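Local structure of Lin1909 protein (3FIJ) at residues N122-I133 with H178-F189. The protein is uncharacterised but belongs to the class I glutamine amidotransferase-like peptidase C26 family, may hydrolyse gamma-glutamyl-gamma-aminobutyrate as the family is thought to, and binds manganese. Numbering follows the deposited sequence.
With MN (manganese (II) ion), chain I.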
ATOM      1  N   ASN A 122      -2.267 -11.139  37.012  1.00 16.97           N
ATOM      2  CA  ASN A 122      -3.086 -10.344  37.915  1.00 17.39           C
ATOM      3  C   ASN A 122      -4.575 -10.734  37.807  1.00 19.46           C
ATOM      4  O   ASN A 122      -5.244 -10.960  38.819  1.00 20.83           O
ATOM      5  CB  ASN A 122      -2.881  -8.856  37.605  1.00 14.09           C
ATOM      6  CG  ASN A 122      -3.465  -7.951  38.679  1.00 15.19           C
ATOM      7  OD1 ASN A 122      -4.472  -7.270  38.455  1.00 13.74           O
ATOM      8  ND2 ASN A 122      -2.836  -7.941  39.854  1.00 11.14           N
ATOM      9  N   VAL A 123      -5.081 -10.823  36.580  1.00 20.52           N
ATOM     10  CA  VAL A 123      -6.468 -11.198  36.341  1.00 20.55           C
ATOM     11  C   VAL A 123      -6.746 -12.625  36.814  1.00 21.99           C
ATOM     12  O   VAL A 123      -7.718 -12.873  37.523  1.00 23.87           O
ATOM     13  CB  VAL A 123      -6.821 -11.099  34.828  1.00 20.82           C
ATOM     14  CG1 VAL A 123      -8.239 -11.642  34.577  1.00 18.40           C
ATOM     15  CG2 VAL A 123      -6.711  -9.645  34.360  1.00 18.02           C
ATOM     16  N   ALA A 124      -5.892 -13.560  36.415  1.00 23.13           N
ATOM     17  CA  ALA A 124      -6.058 -14.962  36.792  1.00 24.48           C
ATOM     18  C   ALA A 124      -6.298 -15.150  38.278  1.00 24.45           C
ATOM     19  O   ALA A 124      -7.091 -16.002  38.674  1.00 24.92           O
ATOM     20  CB  ALA A 124      -4.837 -15.765  36.374  1.00 24.22           C
ATOM     21  N   LEU A 125      -5.622 -14.349  39.098  1.00 24.64           N
ATOM     22  CA  LEU A 125      -5.743 -14.454  40.547  1.00 24.80           C
ATOM     23  C   LEU A 125      -6.716 -13.472  41.221  1.00 25.03           C
ATOM     24  O   LEU A 125      -6.691 -13.310  42.438  1.00 23.44           O
ATOM     25  CB  LEU A 125      -4.350 -14.348  41.192  1.00 25.14           C
ATOM     26  CG  LEU A 125      -3.431 -15.578  41.105  1.00 27.79           C
ATOM     27  CD1 LEU A 125      -4.041 -16.721  41.888  1.00 27.87           C
ATOM     28  CD2 LEU A 125      -3.224 -16.003  39.656  1.00 27.65           C
ATOM     29  N   GLY A 126      -7.556 -12.808  40.434  1.00 25.74           N
ATOM     30  CA  GLY A 126      -8.540 -11.911  41.015  1.00 25.61           C
ATOM     31  C   GLY A 126      -8.345 -10.408  40.942  1.00 26.08           C
ATOM     32  O   GLY A 126      -9.068  -9.679  41.614  1.00 26.07           O
ATOM     33  N   GLY A 127      -7.390  -9.933  40.144  1.00 25.03           N
ATOM     34  CA  GLY A 127      -7.173  -8.494  40.043  1.00 20.89           C
ATOM     35  C   GLY A 127      -7.968  -7.908  38.895  1.00 18.72           C
ATOM     36  O   GLY A 127      -8.733  -8.621  38.255  1.00 17.71           O
ATOM     37  N   THR A 128      -7.815  -6.612  38.642  1.00 18.30           N
ATOM     38  CA  THR A 128      -8.531  -5.971  37.539  1.00 18.44           C
ATOM     39  C   THR A 128      -7.574  -5.087  36.754  1.00 18.58           C
ATOM     40  O   THR A 128      -6.432  -4.882  37.168  1.00 18.00           O
ATOM     41  CB  THR A 128      -9.726  -5.105  38.034  1.00 18.19           C
ATOM     42  OG1 THR A 128      -9.244  -4.026  38.841  1.00 19.77           O
ATOM     43  CG2 THR A 128     -10.695  -5.951  38.853  1.00 18.55           C
ATOM     44  N   LEU A 129      -8.045  -4.557  35.628  1.00 17.76           N
ATOM     45  CA  LEU A 129      -7.215  -3.705  34.782  1.00 17.27           C
ATOM     46  C   LEU A 129      -7.959  -2.470  34.293  1.00 17.68           C
ATOM     47  O   LEU A 129      -9.187  -2.452  34.265  1.00 20.43           O
ATOM     48  CB  LEU A 129      -6.774  -4.491  33.546  1.00 15.12           C
ATOM     49  CG  LEU A 129      -6.227  -5.909  33.697  1.00 14.20           C
ATOM     50  CD1 LEU A 129      -6.070  -6.545  32.311  1.00 12.10           C
ATOM     51  CD2 LEU A 129      -4.907  -5.868  34.443  1.00 11.27           C
ATOM     52  N   TYR A 130      -7.216  -1.434  33.919  1.00 17.12           N
ATOM     53  CA  TYR A 130      -7.827  -0.253  33.324  1.00 16.85           C
ATOM     54  C   TYR A 130      -7.855  -0.675  31.856  1.00 17.69           C
ATOM     55  O   TYR A 130      -6.837  -1.129  31.333  1.00 19.65           O
ATOM     56  CB  TYR A 130      -6.940   0.989  33.449  1.00 15.72           C
ATOM     57  CG  TYR A 130      -6.941   1.649  34.806  1.00 17.31           C
ATOM     58  CD1 TYR A 130      -5.961   1.346  35.746  1.00 17.14           C
ATOM     59  CD2 TYR A 130      -7.926   2.590  35.153  1.00 19.56           C
ATOM     60  CE1 TYR A 130      -5.952   1.956  36.994  1.00 17.74           C
ATOM     61  CE2 TYR A 130      -7.930   3.205  36.403  1.00 16.19           C
ATOM     62  CZ  TYR A 130      -6.938   2.881  37.316  1.00 17.60           C
ATOM     63  OH  TYR A 130      -6.923   3.478  38.549  1.00 19.13           O
ATOM     64  N   GLN A 131      -8.998  -0.538  31.195  1.00 17.70           N
ATOM     65  CA  GLN A 131      -9.114  -0.929  29.795  1.00 17.98           C
ATOM     66  C   GLN A 131      -8.346  -0.042  28.812  1.00 18.21           C
ATOM     67  O   GLN A 131      -7.995  -0.493  27.719  1.00 18.13           O
ATOM     68  CB  GLN A 131     -10.590  -1.003  29.403  1.00 18.61           C
ATOM     69  CG  GLN A 131     -11.289  -2.210  29.987  1.00 21.59           C
ATOM     70  CD  GLN A 131     -12.694  -2.395  29.460  1.00 24.89           C
ATOM     71  OE1 GLN A 131     -12.976  -2.126  28.284  1.00 25.84           O
ATOM     72  NE2 GLN A 131     -13.585  -2.880  30.320  1.00 24.46           N
ATOM     73  N   ASP A 132      -8.085   1.211  29.196  1.00 17.16           N
ATOM     74  CA  ASP A 132      -7.341   2.142  28.343  1.00 17.11           C
ATOM     75  C   ASP A 132      -6.694   3.242  29.180  1.00 17.99           C
ATOM     76  O   ASP A 132      -7.184   3.574  30.268  1.00 17.22           O
ATOM     77  CB  ASP A 132      -8.258   2.773  27.286  1.00 17.31           C
ATOM     78  CG  ASP A 132      -7.513   3.713  26.341  1.00 18.13           C
ATOM     79  OD1 ASP A 132      -6.529   3.275  25.706  1.00 19.85           O
ATOM     80  OD2 ASP A 132      -7.912   4.891  26.221  1.00 17.13           O
ATOM     81  N   ILE A 133      -5.599   3.800  28.663  1.00 17.15           N
ATOM     82  CA  ILE A 133      -4.856   4.860  29.340  1.00 19.24           C
ATOM     83  C   ILE A 133      -5.780   6.044  29.595  1.00 18.44           C
ATOM     84  O   ILE A 133      -5.647   6.740  30.599  1.00 18.05           O
ATOM     85  CB  ILE A 133      -3.629   5.330  28.487  1.00 22.26           C
ATOM     86  CG1 ILE A 133      -2.734   4.128  28.152  1.00 26.85           C
ATOM     87  CG2 ILE A 133      -2.793   6.353  29.259  1.00 19.93           C
ATOM     88  CD1 ILE A 133      -1.486   4.470  27.285  1.00 28.91           C
ATOM     89  N   HIS A 178       2.224  -0.575  25.811  1.00 12.74           N
ATOM     90  CA  HIS A 178       0.917  -0.982  26.293  1.00 12.34           C
ATOM     91  C   HIS A 178      -0.041   0.186  26.489  1.00 12.23           C
ATOM     92  O   HIS A 178       0.381   1.338  26.625  1.00  9.43           O
ATOM     93  CB  HIS A 178       1.073  -1.775  27.598  1.00 10.59           C
ATOM     94  CG  HIS A 178       1.735  -1.008  28.707  1.00 14.17           C
ATOM     95  ND1 HIS A 178       1.023  -0.306  29.657  1.00 14.81           N
ATOM     96  CD2 HIS A 178       3.043  -0.822  29.002  1.00 14.14           C
ATOM     97  CE1 HIS A 178       1.866   0.278  30.493  1.00 15.20           C
ATOM     98  NE2 HIS A 178       3.097  -0.017  30.119  1.00 16.32           N
ATOM     99  N   HIS A 179      -1.337  -0.118  26.458  1.00 12.31           N
ATOM    100  CA  HIS A 179      -2.345   0.906  26.658  1.00 13.13           C
ATOM    101  C   HIS A 179      -3.282   0.501  27.797  1.00 13.76           C
ATOM    102  O   HIS A 179      -4.247   1.208  28.096  1.00 14.74           O
ATOM    103  CB  HIS A 179      -3.130   1.186  25.362  1.00  9.62           C
ATOM    104  CG  HIS A 179      -4.273   0.251  25.123  1.00 13.46           C
ATOM    105  ND1 HIS A 179      -4.101  -1.067  24.770  1.00 11.83           N
ATOM    106  CD2 HIS A 179      -5.612   0.446  25.213  1.00 12.92           C
ATOM    107  CE1 HIS A 179      -5.282  -1.649  24.653  1.00 11.76           C
ATOM    108  NE2 HIS A 179      -6.214  -0.753  24.918  1.00 14.94           N
ATOM    109  N   GLN A 180      -2.990  -0.630  28.439  1.00 13.09           N
ATOM    110  CA  GLN A 180      -3.798  -1.084  29.573  1.00 14.42           C
ATOM    111  C   GLN A 180      -2.902  -1.170  30.807  1.00 15.36           C
ATOM    112  O   GLN A 180      -1.678  -1.281  30.681  1.00 15.45           O
ATOM    113  CB  GLN A 180      -4.427  -2.453  29.299  1.00 17.17           C
ATOM    114  CG  GLN A 180      -5.362  -2.504  28.101  1.00 16.85           C
ATOM    115  CD  GLN A 180      -6.400  -3.605  28.231  1.00 19.39           C
ATOM    116  OE1 GLN A 180      -6.090  -4.712  28.665  1.00 21.29           O
ATOM    117  NE2 GLN A 180      -7.637  -3.308  27.848  1.00 16.71           N
ATOM    118  N   PHE A 181      -3.504  -1.102  31.992  1.00 14.70           N
ATOM    119  CA  PHE A 181      -2.741  -1.173  33.242  1.00 15.08           C
ATOM    120  C   PHE A 181      -3.449  -1.969  34.327  1.00 16.16           C
ATOM    121  O   PHE A 181      -4.667  -2.152  34.296  1.00 16.54           O
ATOM    122  CB  PHE A 181      -2.508   0.214  33.842  1.00 12.59           C
ATOM    123  CG  PHE A 181      -1.984   1.227  32.886  1.00 12.44           C
ATOM    124  CD1 PHE A 181      -2.828   1.836  31.970  1.00 13.40           C
ATOM    125  CD2 PHE A 181      -0.645   1.598  32.920  1.00 12.57           C
ATOM    126  CE1 PHE A 181      -2.353   2.807  31.100  1.00 14.85           C
ATOM    127  CE2 PHE A 181      -0.151   2.568  32.056  1.00 14.24           C
ATOM    128  CZ  PHE A 181      -1.004   3.177  31.140  1.00 14.99           C
ATOM    129  N   ILE A 182      -2.679  -2.423  35.307  1.00 16.90           N
ATOM    130  CA  ILE A 182      -3.267  -3.120  36.433  1.00 17.61           C
ATOM    131  C   ILE A 182      -4.035  -2.041  37.204  1.00 20.00           C
ATOM    132  O   ILE A 182      -3.500  -0.962  37.485  1.00 20.99           O
ATOM    133  CB  ILE A 182      -2.188  -3.709  37.377  1.00 15.44           C
ATOM    134  CG1 ILE A 182      -1.508  -4.911  36.714  1.00 14.30           C
ATOM    135  CG2 ILE A 182      -2.828  -4.088  38.726  1.00 13.97           C
ATOM    136  CD1 ILE A 182      -0.618  -5.730  37.658  1.00 11.24           C
ATOM    137  N   LYS A 183      -5.293  -2.318  37.520  1.00 22.18           N
ATOM    138  CA  LYS A 183      -6.104  -1.369  38.279  1.00 22.22           C
ATOM    139  C   LYS A 183      -6.039  -1.888  39.701  1.00 21.54           C
ATOM    140  O   LYS A 183      -5.278  -1.386  40.525  1.00 20.14           O
ATOM    141  CB  LYS A 183      -7.553  -1.360  37.764  1.00 23.05           C
ATOM    142  CG  LYS A 183      -8.428  -0.242  38.351  1.00 26.46           C
ATOM    143  CD  LYS A 183      -9.691   0.016  37.512  1.00 28.77           C
ATOM    144  CE  LYS A 183     -10.666  -1.163  37.564  1.00 31.53           C
ATOM    145  NZ  LYS A 183     -11.704  -1.130  36.482  1.00 31.38           N
ATOM    146  N   LYS A 184      -6.831  -2.915  39.977  1.00 22.67           N
ATOM    147  CA  LYS A 184      -6.832  -3.530  41.292  1.00 25.38           C
ATOM    148  C   LYS A 184      -5.863  -4.718  41.254  1.00 24.30           C
ATOM    149  O   LYS A 184      -6.035  -5.654  40.477  1.00 23.91           O
ATOM    150  CB  LYS A 184      -8.246  -3.997  41.657  1.00 28.58           C
ATOM    151  CG  LYS A 184      -8.374  -4.579  43.058  1.00 33.56           C
ATOM    152  CD  LYS A 184      -7.914  -3.573  44.115  1.00 37.74           C
ATOM    153  CE  LYS A 184      -8.056  -4.127  45.531  1.00 39.06           C
ATOM    154  NZ  LYS A 184      -7.523  -3.170  46.544  1.00 40.10           N
ATOM    155  N   LEU A 185      -4.836  -4.661  42.089  1.00 24.08           N
ATOM    156  CA  LEU A 185      -3.836  -5.718  42.157  1.00 24.60           C
ATOM    157  C   LEU A 185      -4.358  -6.952  42.891  1.00 25.17           C
ATOM    158  O   LEU A 185      -4.841  -6.854  44.016  1.00 25.77           O
ATOM    159  CB  LEU A 185      -2.589  -5.196  42.873  1.00 23.37           C
ATOM    160  CG  LEU A 185      -1.423  -6.177  43.007  1.00 24.52           C
ATOM    161  CD1 LEU A 185      -0.739  -6.333  41.647  1.00 22.45           C
ATOM    162  CD2 LEU A 185      -0.440  -5.666  44.051  1.00 21.46           C
ATOM    163  N   ALA A 186      -4.258  -8.113  42.255  1.00 25.40           N
ATOM    164  CA  ALA A 186      -4.712  -9.356  42.874  1.00 24.85           C
ATOM    165  C   ALA A 186      -3.970  -9.581  44.197  1.00 25.96           C
ATOM    166  O   ALA A 186      -2.816  -9.177  44.352  1.00 24.96           O
ATOM    167  CB  ALA A 186      -4.471 -10.533  41.928  1.00 21.45           C
ATOM    168  N   PRO A 187      -4.628 -10.231  45.174  1.00 27.37           N
ATOM    169  CA  PRO A 187      -3.997 -10.492  46.475  1.00 28.36           C
ATOM    170  C   PRO A 187      -2.882 -11.530  46.394  1.00 29.24           C
ATOM    171  O   PRO A 187      -2.941 -12.451  45.575  1.00 30.64           O
ATOM    172  CB  PRO A 187      -5.169 -10.960  47.333  1.00 28.61           C
ATOM    173  CG  PRO A 187      -6.020 -11.689  46.344  1.00 29.65           C
ATOM    174  CD  PRO A 187      -6.004 -10.758  45.143  1.00 26.85           C
ATOM    175  N   SER A 188      -1.880 -11.368  47.255  1.00 30.50           N
ATOM    176  CA  SER A 188      -0.705 -12.240  47.335  1.00 30.53           C
ATOM    177  C   SER A 188       0.394 -11.757  46.384  1.00 30.24           C
ATOM    178  O   SER A 188       1.248 -12.532  45.946  1.00 29.65           O
ATOM    179  CB  SER A 188      -1.070 -13.693  47.017  1.00 32.19           C
ATOM    180  OG  SER A 188      -2.025 -14.182  47.940  1.00 36.44           O
ATOM    181  N   PHE A 189       0.355 -10.468  46.068  1.00 28.61           N
ATOM    182  CA  PHE A 189       1.342  -9.853  45.199  1.00 27.50           C
ATOM    183  C   PHE A 189       1.684  -8.478  45.742  1.00 27.44           C
ATOM    184  O   PHE A 189       0.910  -7.879  46.479  1.00 28.61           O
ATOM    185  CB  PHE A 189       0.807  -9.696  43.776  1.00 26.17           C
ATOM    186  CG  PHE A 189       0.610 -10.991  43.051  1.00 26.97           C
ATOM    187  CD1 PHE A 189      -0.578 -11.699  43.172  1.00 25.84           C
ATOM    188  CD2 PHE A 189       1.624 -11.513  42.253  1.00 26.55           C
ATOM    189  CE1 PHE A 189      -0.758 -12.909  42.510  1.00 26.58           C
ATOM    190  CE2 PHE A 189       1.457 -12.720  41.588  1.00 27.39           C
ATOM    191  CZ  PHE A 189       0.261 -13.422  41.716  1.00 26.63           C
TER
HETATM  192 MN    MN I 300       4.843   1.440  30.664  1.00 15.60          MN
HETATM  193  O   HOH W   1       6.233  -0.297  30.242  1.00 13.41           O
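Thr128 meets both Lys183 and Lys184 in a classic beta bulge, a worked example of how a short antiparallel ribbon absorbs an extra residue. The ribbon, strands 129-130 and 181-182, is a small two-stranded sheet apart from the main sheet of this class I glutamine amidotransferase-like domain. Its first strand, 129-130, follows helix 116-124, which ends in a Schellman motif with Gly126 at C-prime.

At the bulge, Thr128 N donates to Lys184 O (2.7 Å) in the carbonyl plane, on a lone pair, whereas Lys183 N reaches Thr128 O (2.8 Å) from above that carbonyl's plane. Thr128 OG1, placed between backbone N and carbonyl carbon (chi1 63°), accepts Lys184 N, so the side chain also holds the second bulge residue. Beyond it, Tyr130 N bonds to Phe181 O, and the return bond from Phe181 N to Tyr130 O is weak.

Lys183 can be followed outward. CB lies 3.3 Å from Thr128 OG1; CG sits over one face of the Tyr130 ring, a CH-pi contact 3.7 Å from the centroid; CD continues over the CD2-CE2 side of that ring. The bend at chi3 (68°) brings CE back toward Thr128 OG1, and NZ ends in a salt bridge with Glu80.

Further along, Phe181 presents its ring edge to Ile133. His178 ND1 donates to Gln180 O, tying the manganese ligand to the ribbon; His143, His154, Ser176 and Glu201 also bind the ion. Gln180 reaches across the ribbon with its amide, NE2 donating to Gln131 O at 2.8 Å.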